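Local structure of UDP-glucose:anthocyanidin 3-O-glucosyltransferase (Clitoria ternatea, 4REL) at residues Ser44-Ala47 / Phe48-Lys52; Pro179-Met182 / Leu183-Gly186; Ser398-Leu401 / Ile402-Glu406; Glu434-Asn437 / Thr438-Val442. The protein is a plant glycosyltransferase of the GT-B clan, built from two domains that each centre on a parallel beta sheet flanked by helices. All blocks are in the same frame, centred on the assembly; numbering follows the deposited sequence. Where two conformers were deposited one is given.

Contact 1: residues Ser44-Ala47 / Phe48-Lys52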
loop_
_atom_site.group_PDB
_atom_site.type_symbol
_atom_site.label_atom_id
_atom_site.label_comp_id
_atom_site.label_asym_id
_atom_site.label_seq_id
_atom_site.Cartn_x
_atom_site.Cartn_y
_atom_site.Cartn_z
ATOM N N SER A 44 -9.797 -0.573 17.438
ATOM C CA SER A 44 -8.364 -0.529 17.174
ATOM C C SER A 44 -7.998 0.303 15.936
ATOM O O SER A 44 -6.984 0.995 15.942
ATOM C CB SER A 44 -7.766 -1.937 17.099
ATOM O OG SER A 44 -8.336 -2.670 16.053
ATOM N N SER A 45 -8.815 0.260 14.884
ATOM C CA SER A 45 -8.478 1.030 13.687
ATOM C C SER A 45 -8.740 2.515 13.912
ATOM O O SER A 45 -8.019 3.369 13.383
ATOM C CB SER A 45 -9.189 0.510 12.428
ATOM O OG SER A 45 -10.537 0.935 12.339
ATOM N N ASN A 46 -9.770 2.822 14.695
ATOM C CA ASN A 46 -10.067 4.215 15.011
ATOM C C ASN A 46 -8.987 4.793 15.922
ATOM O O ASN A 46 -8.573 5.937 15.751
ATOM C CB ASN A 46 -11.465 4.370 15.617
ATOM C CG ASN A 46 -12.577 4.156 14.594
ATOM O OD1 ASN A 46 -12.346 4.193 13.386
ATOM N ND2 ASN A 46 -13.798 3.960 15.084
ATOM N N ALA A 47 -8.502 3.994 16.866
ATOM C CA ALA A 47 -7.407 4.451 17.725
ATOM C C ALA A 47 -6.175 4.770 16.881
ATOM O O ALA A 47 -5.510 5.791 17.080
ATOM C CB ALA A 47 -7.074 3.398 18.762
ATOM N N PHE A 48 -5.891 3.888 15.930
ATOM C CA PHE A 48 -4.742 4.031 15.044
ATOM C C PHE A 48 -4.772 5.334 14.249
ATOM O O PHE A 48 -3.757 6.018 14.150
ATOM C CB PHE A 48 -4.657 2.835 14.096
ATOM C CG PHE A 48 -3.456 2.854 13.198
ATOM C CD1 PHE A 48 -2.214 2.456 13.670
ATOM C CD2 PHE A 48 -3.572 3.249 11.879
ATOM C CE1 PHE A 48 -1.107 2.454 12.837
ATOM C CE2 PHE A 48 -2.470 3.255 11.044
ATOM C CZ PHE A 48 -1.237 2.856 11.521
ATOM N N LEU A 49 -5.932 5.688 13.701
ATOM C CA LEU A 49 -6.049 6.881 12.861
ATOM C C LEU A 49 -6.312 8.177 13.605
ATOM O O LEU A 49 -5.777 9.215 13.239
ATOM C CB LEU A 49 -7.163 6.723 11.818
ATOM C CG LEU A 49 -6.849 5.951 10.540
ATOM C CD1 LEU A 49 -8.102 5.901 9.665
ATOM C CD2 LEU A 49 -5.670 6.559 9.772
ATOM N N PHE A 50 -7.149 8.130 14.633
ATOM C CA PHE A 50 -7.735 9.366 15.143
ATOM C C PHE A 50 -7.274 9.821 16.528
ATOM O O PHE A 50 -7.765 10.820 17.044
ATOM C CB PHE A 50 -9.262 9.270 15.095
ATOM C CG PHE A 50 -9.801 8.992 13.717
ATOM C CD1 PHE A 50 -9.724 9.959 12.727
ATOM C CD2 PHE A 50 -10.371 7.762 13.408
ATOM C CE1 PHE A 50 -10.211 9.711 11.454
ATOM C CE2 PHE A 50 -10.861 7.509 12.139
ATOM C CZ PHE A 50 -10.786 8.481 11.162
ATOM N N THR A 51 -6.334 9.105 17.125
ATOM C CA THR A 51 -5.878 9.479 18.461
ATOM C C THR A 51 -5.270 10.887 18.508
ATOM O O THR A 51 -5.721 11.739 19.275
ATOM C CB THR A 51 -4.890 8.441 19.035
ATOM O OG1 THR A 51 -5.591 7.216 19.291
ATOM C CG2 THR A 51 -4.270 8.941 20.330
ATOM N N LYS A 52 -4.266 11.132 17.675
ATOM C CA LYS A 52 -3.479 12.363 17.770
ATOM C C LYS A 52 -3.981 13.437 16.811
ATOM O O LYS A 52 -3.346 14.478 16.640
ATOM C CB LYS A 52 -2.013 12.062 17.436
ATOM C CG LYS A 52 -1.458 10.778 18.053
ATOM C CD LYS A 52 -0.793 11.045 19.398
ATOM C CE LYS A 52 -0.483 9.752 20.143
ATOM N NZ LYS A 52 0.486 8.889 19.413
#
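The carbonyl oxygen of Ala47 is taken up by the hydroxyl of Thr51, one turn further along the chain. Thr51 OG1 donates to Ala47 O over 2.6 Å, in the carbonyl plane and on a lone pair. It can reach back because it stands beside its own backbone N (chi1 -68°). Thr51 N adds a weak bond to the same oxygen, at 3.4 Å. The preceding turns are regular: Phe48 N, Leu49 N and Phe50 N donate to Ser44 O, Ser45 O and Asn46 O, the last pair 2.8 Å apart.

Asn46 and Phe50 also meet through their side chains. Asn46 OD1 lies at the ring edge, in its plane, 3.8 Å from Phe50 CE2, while the amide is turned 60° against the ring and Leu49 CB sits over the centre of one face. The other end of the amide is engaged by strand 59-64, where Asn46 ND2 donates to Phe62 O; Thr42 N, at the end of strand 36-42, donates to Ser45 OG. The chemistry implies a division of labour: a threonine hydroxyl reinforces the turn where the backbone hydrogen bond weakens, Asn46 ties helix 43-50 to strand 59-64, and Ser45 holds its start to strand 36-42.

Contact 2: residues Pro179-Met182 / Leu183-Gly186. With KMP (3,5,7-trihydroxy-2-(4-hydroxyphenyl)-4H-chromen-4-one), chain B.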
loop_
_atom_site.group_PDB
_atom_site.type_symbol
_atom_site.label_atom_id
_atom_site.label_comp_id
_atom_site.label_asym_id
_atom_site.label_seq_id
_atom_site.Cartn_x
_atom_site.Cartn_y
_atom_site.Cartn_z
ATOM N N PRO A 179 0.654 -13.747 -5.925
ATOM C CA PRO A 179 0.371 -13.916 -4.492
ATOM C C PRO A 179 0.002 -15.363 -4.166
ATOM O O PRO A 179 -0.874 -15.933 -4.825
ATOM C CB PRO A 179 -0.839 -13.002 -4.266
ATOM C CG PRO A 179 -0.677 -11.918 -5.288
ATOM C CD PRO A 179 -0.130 -12.640 -6.512
ATOM N N GLN A 180 0.671 -15.962 -3.181
ATOM C CA GLN A 180 0.368 -17.344 -2.825
ATOM C C GLN A 180 -1.098 -17.504 -2.423
ATOM O O GLN A 180 -1.707 -18.537 -2.711
ATOM C CB GLN A 180 1.286 -17.842 -1.706
ATOM C CG GLN A 180 1.077 -19.301 -1.337
ATOM C CD GLN A 180 1.434 -20.240 -2.468
ATOM O OE1 GLN A 180 2.475 -20.084 -3.114
ATOM N NE2 GLN A 180 0.568 -21.217 -2.725
ATOM N N ASP A 181 -1.662 -16.482 -1.777
ATOM C CA ASP A 181 -3.055 -16.533 -1.326
ATOM C C ASP A 181 -4.032 -16.944 -2.431
ATOM O O ASP A 181 -5.017 -17.638 -2.165
ATOM C CB ASP A 181 -3.509 -15.179 -0.747
ATOM C CG ASP A 181 -2.894 -14.869 0.610
ATOM O OD1 ASP A 181 -2.641 -15.801 1.394
ATOM O OD2 ASP A 181 -2.674 -13.674 0.893
ATOM N N MET A 182 -3.768 -16.525 -3.665
ATOM C CA MET A 182 -4.751 -16.750 -4.723
ATOM C C MET A 182 -4.619 -18.134 -5.335
ATOM O O MET A 182 -5.500 -18.576 -6.074
ATOM C CB MET A 182 -4.738 -15.640 -5.785
ATOM C CG MET A 182 -3.597 -15.668 -6.774
ATOM S SD MET A 182 -3.850 -14.410 -8.067
ATOM C CE MET A 182 -5.352 -14.994 -8.819
ATOM N N LEU A 183 -3.533 -18.818 -4.990
ATOM C CA LEU A 183 -3.291 -20.175 -5.466
ATOM C C LEU A 183 -3.763 -21.249 -4.477
ATOM O O LEU A 183 -4.056 -22.379 -4.883
ATOM C CB LEU A 183 -1.799 -20.373 -5.747
ATOM C CG LEU A 183 -1.122 -19.447 -6.756
ATOM C CD1 LEU A 183 0.328 -19.860 -6.933
ATOM C CD2 LEU A 183 -1.847 -19.465 -8.096
ATOM N N ASP A 184 -3.809 -20.909 -3.185
ATOM C CA ASP A 184 -4.138 -21.889 -2.146
ATOM C C ASP A 184 -5.533 -22.471 -2.350
ATOM O O ASP A 184 -6.488 -21.732 -2.568
ATOM C CB ASP A 184 -4.072 -21.256 -0.754
ATOM C CG ASP A 184 -2.651 -20.977 -0.295
ATOM O OD1 ASP A 184 -1.718 -21.679 -0.744
ATOM O OD2 ASP A 184 -2.476 -20.049 0.525
ATOM N N VAL A 185 -5.636 -23.796 -2.279
ATOM C CA VAL A 185 -6.923 -24.481 -2.361
ATOM C C VAL A 185 -7.077 -25.431 -1.175
ATOM O O VAL A 185 -6.093 -25.996 -0.695
ATOM C CB VAL A 185 -7.081 -25.263 -3.687
ATOM C CG1 VAL A 185 -7.214 -24.303 -4.865
ATOM C CG2 VAL A 185 -5.906 -26.211 -3.892
ATOM N N GLY A 186 -8.303 -25.600 -0.697
ATOM C CA GLY A 186 -8.557 -26.510 0.407
ATOM C C GLY A 186 -8.300 -25.913 1.780
ATOM O O GLY A 186 -8.639 -24.759 2.034
HETATM C C1 KMP B . -2.722 -9.802 -1.918
HETATM C C2 KMP B . -2.717 -8.452 -1.607
HETATM C C3 KMP B . -2.704 -8.049 -0.184
HETATM C C4 KMP B . -2.691 -9.092 0.861
HETATM C C5 KMP B . -2.701 -10.419 0.450
HETATM C C6 KMP B . -2.715 -10.759 -0.906
HETATM C C9 KMP B . -2.695 -6.621 0.208
HETATM C C10 KMP B . -2.685 -6.307 1.655
HETATM C C11 KMP B . -2.678 -7.441 2.637
HETATM C C14 KMP B . -2.663 -7.215 4.116
HETATM C C15 KMP B . -2.925 -5.969 4.681
HETATM C C16 KMP B . -2.900 -5.798 6.057
HETATM C C17 KMP B . -2.608 -6.873 6.882
HETATM C C18 KMP B . -2.348 -8.120 6.329
HETATM C C19 KMP B . -2.379 -8.289 4.951
HETATM O O12 KMP B . -2.677 -8.749 2.193
HETATM O O13 KMP B . -2.700 -5.720 -0.664
HETATM O O24 KMP B . -2.580 -6.699 8.233
HETATM O O27 KMP B . -2.667 -4.998 2.030
HETATM O O29 KMP B . -2.726 -12.077 -1.250
HETATM O O30 KMP B . -2.724 -7.500 -2.580
HETATM O O HOH W 1 -6.922 -19.290 -3.016
#
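Gln180 folds its side chain along the turn to meet the carboxylate of Asp184, and it can be followed atom by atom. From CB the chain runs to CG, which is anti to the backbone N (chi1 -177°). The chain then bends at chi2 (65°), which brings Gln180 CG to 3.7 Å from Asp184 OD1. Gln180 CD passes the same oxygen at 3.9 Å, and at the tip Gln180 NE2 donates to Asp184 OD1 over 3.1 Å. This bond is nearly straight at 168° and lies close to the amide plane, but it meets the carboxylate from above its plane. NE2 also brushes Leu183 CB.

The backbone of Gln180 secures the same turn. Gln180 O accepts twice, from Leu183 N at 2.9 Å, which sits above the carbonyl plane, and from Asp184 N, placed nearly in line with the C=O.

Between these residues Asp181 faces the ligand pocket: Asp181 OD2 accepts a hydrogen bond from KMP O29 over 2.7 Å, and Pro179 CB approaches the same hydroxyl. His17 NE2 is a second polar partner of KMP.

The turn belongs to the loop joining helices 148-157 and 191-197. Leu183 rests on Ile151, Arg152 and Cys155 of the first helix, Arg152 NE holds Met182 O, and Asp181 and Met182 touch Phe192 and Asn197 of the second.

Contact 3: residues Ser398-Leu401 / Ile402-Glu406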
loop_
_atom_site.group_PDB
_atom_site.type_symbol
_atom_site.label_atom_id
_atom_site.label_comp_id
_atom_site.label_asym_id
_atom_site.label_seq_id
_atom_site.Cartn_x
_atom_site.Cartn_y
_atom_site.Cartn_z
ATOM N N SER A 398 23.882 -5.939 -4.908
ATOM C CA SER A 398 22.774 -5.050 -5.276
ATOM C C SER A 398 23.030 -3.619 -4.813
ATOM O O SER A 398 22.712 -2.661 -5.529
ATOM C CB SER A 398 21.447 -5.562 -4.712
ATOM O OG SER A 398 21.119 -6.816 -5.299
ATOM N N LEU A 399 23.594 -3.475 -3.615
ATOM C CA LEU A 399 23.909 -2.152 -3.075
ATOM C C LEU A 399 24.927 -1.458 -3.962
ATOM O O LEU A 399 24.779 -0.279 -4.274
ATOM C CB LEU A 399 24.439 -2.255 -1.640
ATOM C CG LEU A 399 23.403 -2.579 -0.561
ATOM C CD1 LEU A 399 24.078 -3.017 0.735
ATOM C CD2 LEU A 399 22.570 -1.346 -0.306
ATOM N N ASN A 400 25.955 -2.189 -4.394
ATOM C CA ASN A 400 26.961 -1.579 -5.258
ATOM C C ASN A 400 26.413 -1.181 -6.618
ATOM O O ASN A 400 26.731 -0.106 -7.135
ATOM C CB ASN A 400 28.171 -2.500 -5.424
ATOM C CG ASN A 400 29.159 -2.362 -4.288
ATOM O OD1 ASN A 400 30.020 -1.479 -4.301
ATOM N ND2 ASN A 400 29.047 -3.236 -3.299
ATOM N N LEU A 401 25.593 -2.057 -7.188
ATOM C CA LEU A 401 24.996 -1.821 -8.496
ATOM C C LEU A 401 24.254 -0.495 -8.527
ATOM O O LEU A 401 24.525 0.351 -9.381
ATOM C CB LEU A 401 24.044 -2.960 -8.862
ATOM C CG LEU A 401 23.229 -2.746 -10.138
ATOM C CD1 LEU A 401 24.167 -2.672 -11.330
ATOM C CD2 LEU A 401 22.226 -3.865 -10.322
ATOM N N ILE A 402 23.341 -0.305 -7.576
ATOM C CA ILE A 402 22.501 0.891 -7.556
ATOM C C ILE A 402 23.242 2.141 -7.067
ATOM O O ILE A 402 23.107 3.214 -7.654
ATOM C CB ILE A 402 21.254 0.678 -6.679
ATOM C CG1 ILE A 402 20.442 -0.539 -7.160
ATOM C CG2 ILE A 402 20.396 1.943 -6.631
ATOM C CD1 ILE A 402 19.928 -0.437 -8.585
ATOM N N LEU A 403 24.019 2.021 -5.996
ATOM C CA LEU A 403 24.633 3.214 -5.403
ATOM C C LEU A 403 25.830 3.787 -6.164
ATOM O O LEU A 403 25.971 5.005 -6.243
ATOM C CB LEU A 403 25.037 2.967 -3.949
ATOM C CG LEU A 403 23.876 2.948 -2.964
ATOM C CD1 LEU A 403 24.378 2.499 -1.585
ATOM C CD2 LEU A 403 23.246 4.334 -2.887
ATOM N N VAL A 404 26.697 2.927 -6.699
ATOM C CA VAL A 404 27.983 3.413 -7.215
ATOM C C VAL A 404 28.390 2.969 -8.628
ATOM O O VAL A 404 29.100 3.699 -9.310
ATOM C CB VAL A 404 29.171 3.110 -6.238
ATOM C CG1 VAL A 404 28.976 3.806 -4.905
ATOM C CG2 VAL A 404 29.352 1.616 -6.045
ATOM N N GLN A 405 27.959 1.789 -9.067
ATOM C CA GLN A 405 28.457 1.246 -10.334
ATOM C C GLN A 405 27.813 1.856 -11.582
ATOM O O GLN A 405 26.620 2.191 -11.583
ATOM C CB GLN A 405 28.347 -0.278 -10.348
ATOM C CG GLN A 405 29.156 -0.933 -9.233
ATOM C CD GLN A 405 29.028 -2.444 -9.207
ATOM O OE1 GLN A 405 28.135 -3.016 -9.830
ATOM N NE2 GLN A 405 29.923 -3.096 -8.474
ATOM N N GLU A 406 28.613 2.002 -12.642
ATOM C CA GLU A 406 28.123 2.567 -13.902
ATOM C C GLU A 406 27.032 1.670 -14.487
ATOM O O GLU A 406 26.140 2.143 -15.184
ATOM C CB GLU A 406 29.278 2.764 -14.904
ATOM C CG GLU A 406 28.981 3.748 -16.058
ATOM C CD GLU A 406 28.272 3.095 -17.242
ATOM O OE1 GLU A 406 28.400 1.861 -17.406
ATOM O OE2 GLU A 406 27.589 3.817 -18.010
HETATM O O HOH W 2 31.766 -1.117 -6.708
#
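Asn400 O receives two backbone donors as the chain leaves its helix: Val404 N at 3.1 Å, the regular helical bond, and Gln405 N at 3.0 Å, one residue further on. The second closes a wider turn just where Val404 departs from helical backbone angles. Gln405 then sends its side chain back over the last turn. Its CG lies 3.3 Å from Asn400 O, the chain beyond is extended, and the amide comes down with Gln405 NE2 3.6 Å from Asn400 CB and OE1 against Leu401 CA.

The side chains of Asn400 and Val404 run alongside one another, with Asn400 OD1 3.6 Å from Val404 CG2. A water joins the two amides, donating to Asn400 OD1 at 3.0 Å and accepting from Gln405 NE2 at 3.2 Å.

A second shell fixes these groups. Asn400 ND2 donates to Val396 O, one turn earlier, which helps to fix the amide's rotation, with OD1 directed to the water. Arg412 NH1, from the following helix, bonds both Ile402 O and Gln405 O, linking the chain exit to helix 409-425.

On the inward side Leu399, Ile402 and Leu403 pack on Ile360 and Val339. Helix 392-403 thus covers strands 359-361 and 337-342, the helix-on-parallel-sheet packing of a Rossmann-like domain in a GT-B glycosyltransferase, here finished by a carbonyl that accepts two hydrogen bonds at the helix C-terminus.

Contact 4: residues Glu434-Asn437 / Thr438-Val442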
loop_
_atom_site.group_PDB
_atom_site.type_symbol
_atom_site.label_atom_id
_atom_site.label_comp_id
_atom_site.label_asym_id
_atom_site.label_seq_id
_atom_site.Cartn_x
_atom_site.Cartn_y
_atom_site.Cartn_z
ATOM N N GLU A 434 -8.870 15.412 -13.070
ATOM C CA GLU A 434 -10.170 15.160 -13.681
ATOM C C GLU A 434 -10.894 14.018 -12.965
ATOM O O GLU A 434 -12.093 14.094 -12.700
ATOM C CB GLU A 434 -10.019 14.830 -15.172
ATOM C CG GLU A 434 -11.338 14.467 -15.844
ATOM C CD GLU A 434 -11.155 13.670 -17.128
ATOM O OE1 GLU A 434 -10.205 13.960 -17.886
ATOM O OE2 GLU A 434 -11.963 12.747 -17.373
ATOM N N ASP A 435 -10.162 12.954 -12.652
ATOM C CA ASP A 435 -10.766 11.794 -12.014
ATOM C C ASP A 435 -11.297 12.126 -10.627
ATOM O O ASP A 435 -12.333 11.602 -10.224
ATOM C CB ASP A 435 -9.760 10.639 -11.940
ATOM C CG ASP A 435 -9.572 9.953 -13.275
ATOM O OD1 ASP A 435 -10.179 10.411 -14.279
ATOM O OD2 ASP A 435 -8.808 8.966 -13.317
ATOM N N PHE A 436 -10.594 12.997 -9.909
ATOM C CA PHE A 436 -11.056 13.424 -8.596
ATOM C C PHE A 436 -12.367 14.182 -8.740
ATOM O O PHE A 436 -13.306 13.976 -7.968
ATOM C CB PHE A 436 -10.020 14.297 -7.890
ATOM C CG PHE A 436 -10.455 14.759 -6.521
ATOM C CD1 PHE A 436 -10.392 13.902 -5.434
ATOM C CD2 PHE A 436 -10.920 16.046 -6.326
ATOM C CE1 PHE A 436 -10.791 14.326 -4.166
ATOM C CE2 PHE A 436 -11.321 16.475 -5.059
ATOM C CZ PHE A 436 -11.254 15.611 -3.984
ATOM N N ASN A 437 -12.448 15.064 -9.730
ATOM C CA ASN A 437 -13.682 15.803 -9.967
ATOM C C ASN A 437 -14.823 14.856 -10.319
ATOM O O ASN A 437 -15.951 15.043 -9.886
ATOM C CB ASN A 437 -13.489 16.865 -11.060
ATOM C CG ASN A 437 -12.612 18.017 -10.607
ATOM O OD1 ASN A 437 -12.619 18.393 -9.436
ATOM N ND2 ASN A 437 -11.850 18.585 -11.539
ATOM N N THR A 438 -14.513 13.819 -11.092
ATOM C CA THR A 438 -15.521 12.832 -11.456
ATOM C C THR A 438 -16.073 12.143 -10.214
ATOM O O THR A 438 -17.291 11.954 -10.080
ATOM C CB THR A 438 -14.934 11.779 -12.418
ATOM O OG1 THR A 438 -14.602 12.425 -13.650
ATOM C CG2 THR A 438 -15.936 10.668 -12.694
ATOM N N LEU A 439 -15.171 11.794 -9.300
ATOM C CA LEU A 439 -15.543 11.159 -8.043
ATOM C C LEU A 439 -16.414 12.082 -7.199
ATOM O O LEU A 439 -17.438 11.661 -6.663
ATOM C CB LEU A 439 -14.288 10.732 -7.270
ATOM C CG LEU A 439 -14.474 10.154 -5.866
ATOM C CD1 LEU A 439 -15.392 8.939 -5.895
ATOM C CD2 LEU A 439 -13.110 9.786 -5.252
ATOM N N VAL A 440 -16.018 13.344 -7.100
ATOM C CA VAL A 440 -16.806 14.322 -6.366
ATOM C C VAL A 440 -18.235 14.412 -6.909
ATOM O O VAL A 440 -19.199 14.468 -6.143
ATOM C CB VAL A 440 -16.112 15.696 -6.371
ATOM C CG1 VAL A 440 -17.052 16.776 -5.870
ATOM C CG2 VAL A 440 -14.828 15.637 -5.522
ATOM N N GLU A 441 -18.379 14.386 -8.231
ATOM C CA GLU A 441 -19.713 14.484 -8.813
ATOM C C GLU A 441 -20.523 13.201 -8.611
ATOM O O GLU A 441 -21.736 13.262 -8.493
ATOM C CB GLU A 441 -19.692 14.885 -10.296
ATOM C CG GLU A 441 -18.651 15.932 -10.715
ATOM C CD GLU A 441 -18.491 17.115 -9.766
ATOM O OE1 GLU A 441 -19.498 17.603 -9.207
ATOM O OE2 GLU A 441 -17.336 17.574 -9.602
ATOM N N VAL A 442 -19.865 12.046 -8.538
ATOM C CA VAL A 442 -20.609 10.823 -8.214
ATOM C C VAL A 442 -21.275 10.982 -6.843
ATOM O O VAL A 442 -22.453 10.662 -6.653
ATOM C CB VAL A 442 -19.718 9.572 -8.217
ATOM C CG1 VAL A 442 -20.452 8.392 -7.597
ATOM C CG2 VAL A 442 -19.290 9.240 -9.634
HETATM O O HOH W 3 -12.748 11.278 -14.872
#
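Phe436 swings its ring away from its backbone N (chi1 -180°), while Val440, one turn later, has CG1 in the corresponding position (chi1 168°) and is left with CG2 beside its N, facing back along the helix. These two settings place a methyl over a ring. Val440 CG2 stands 4.0 Å from the centroid of the Phe436 ring, 26° off the normal, a CH-pi contact over one face. It leans toward the rim, with Phe436 CE2 the nearest ring atom at 3.6 Å. The same methyl comes within 3.3 Å of Phe436 O, which is itself bonded by Val440 N, so the same pair of residues is joined by a backbone hydrogen bond and by side-chain packing.

A polar group occupies another side of the helix. Here Thr438 OG1 donates to a water that in turn donates to Glu434 OE2 at 3.0 Å and to Asp435 OD1 at 2.8 Å, so that one solvent molecule links three side chains. Both carboxylates have further partners: Gln431 NE2 bonds Asp435 OD1, with a weak bond to Glu434 OE1, and Asp435 OD2 accepts from Tyr235 N of strand 233-235. Beneath, Thr438 N and Leu439 N donate to Glu434 O and Asp435 O in the ordinary helical manner.

The ring rests on Lys27, Leu28 and Ile31 of helix 18-31, and Leu439 on Leu234 and Ile132. Helix 431-445 thus lies against strands and a helix of the N-terminal domain, as is characteristic of the GT-B fold, whose C-terminal helix crosses back to the first domain.

In the fold
The four contacts are local and well separated, and no two touch. Contact 2 alone supplies pocket residues, Pro179 and Asp181, although the Phe48 side chain of contact 1 comes to about 10 Å from KMP; the centres of these two contacts are about 32 Å apart. Contacts 1 and 4 come from distant parts of the sequence, yet both pack on helix 18-31, contact 1 near its start and contact 4 toward its end. Their nearest atoms remain about 16 Å apart. Contact 3 ends a helix packed on the sheet of the other domain, about 36 Å from contact 2 and about 43 Å from contact 4, centre to centre.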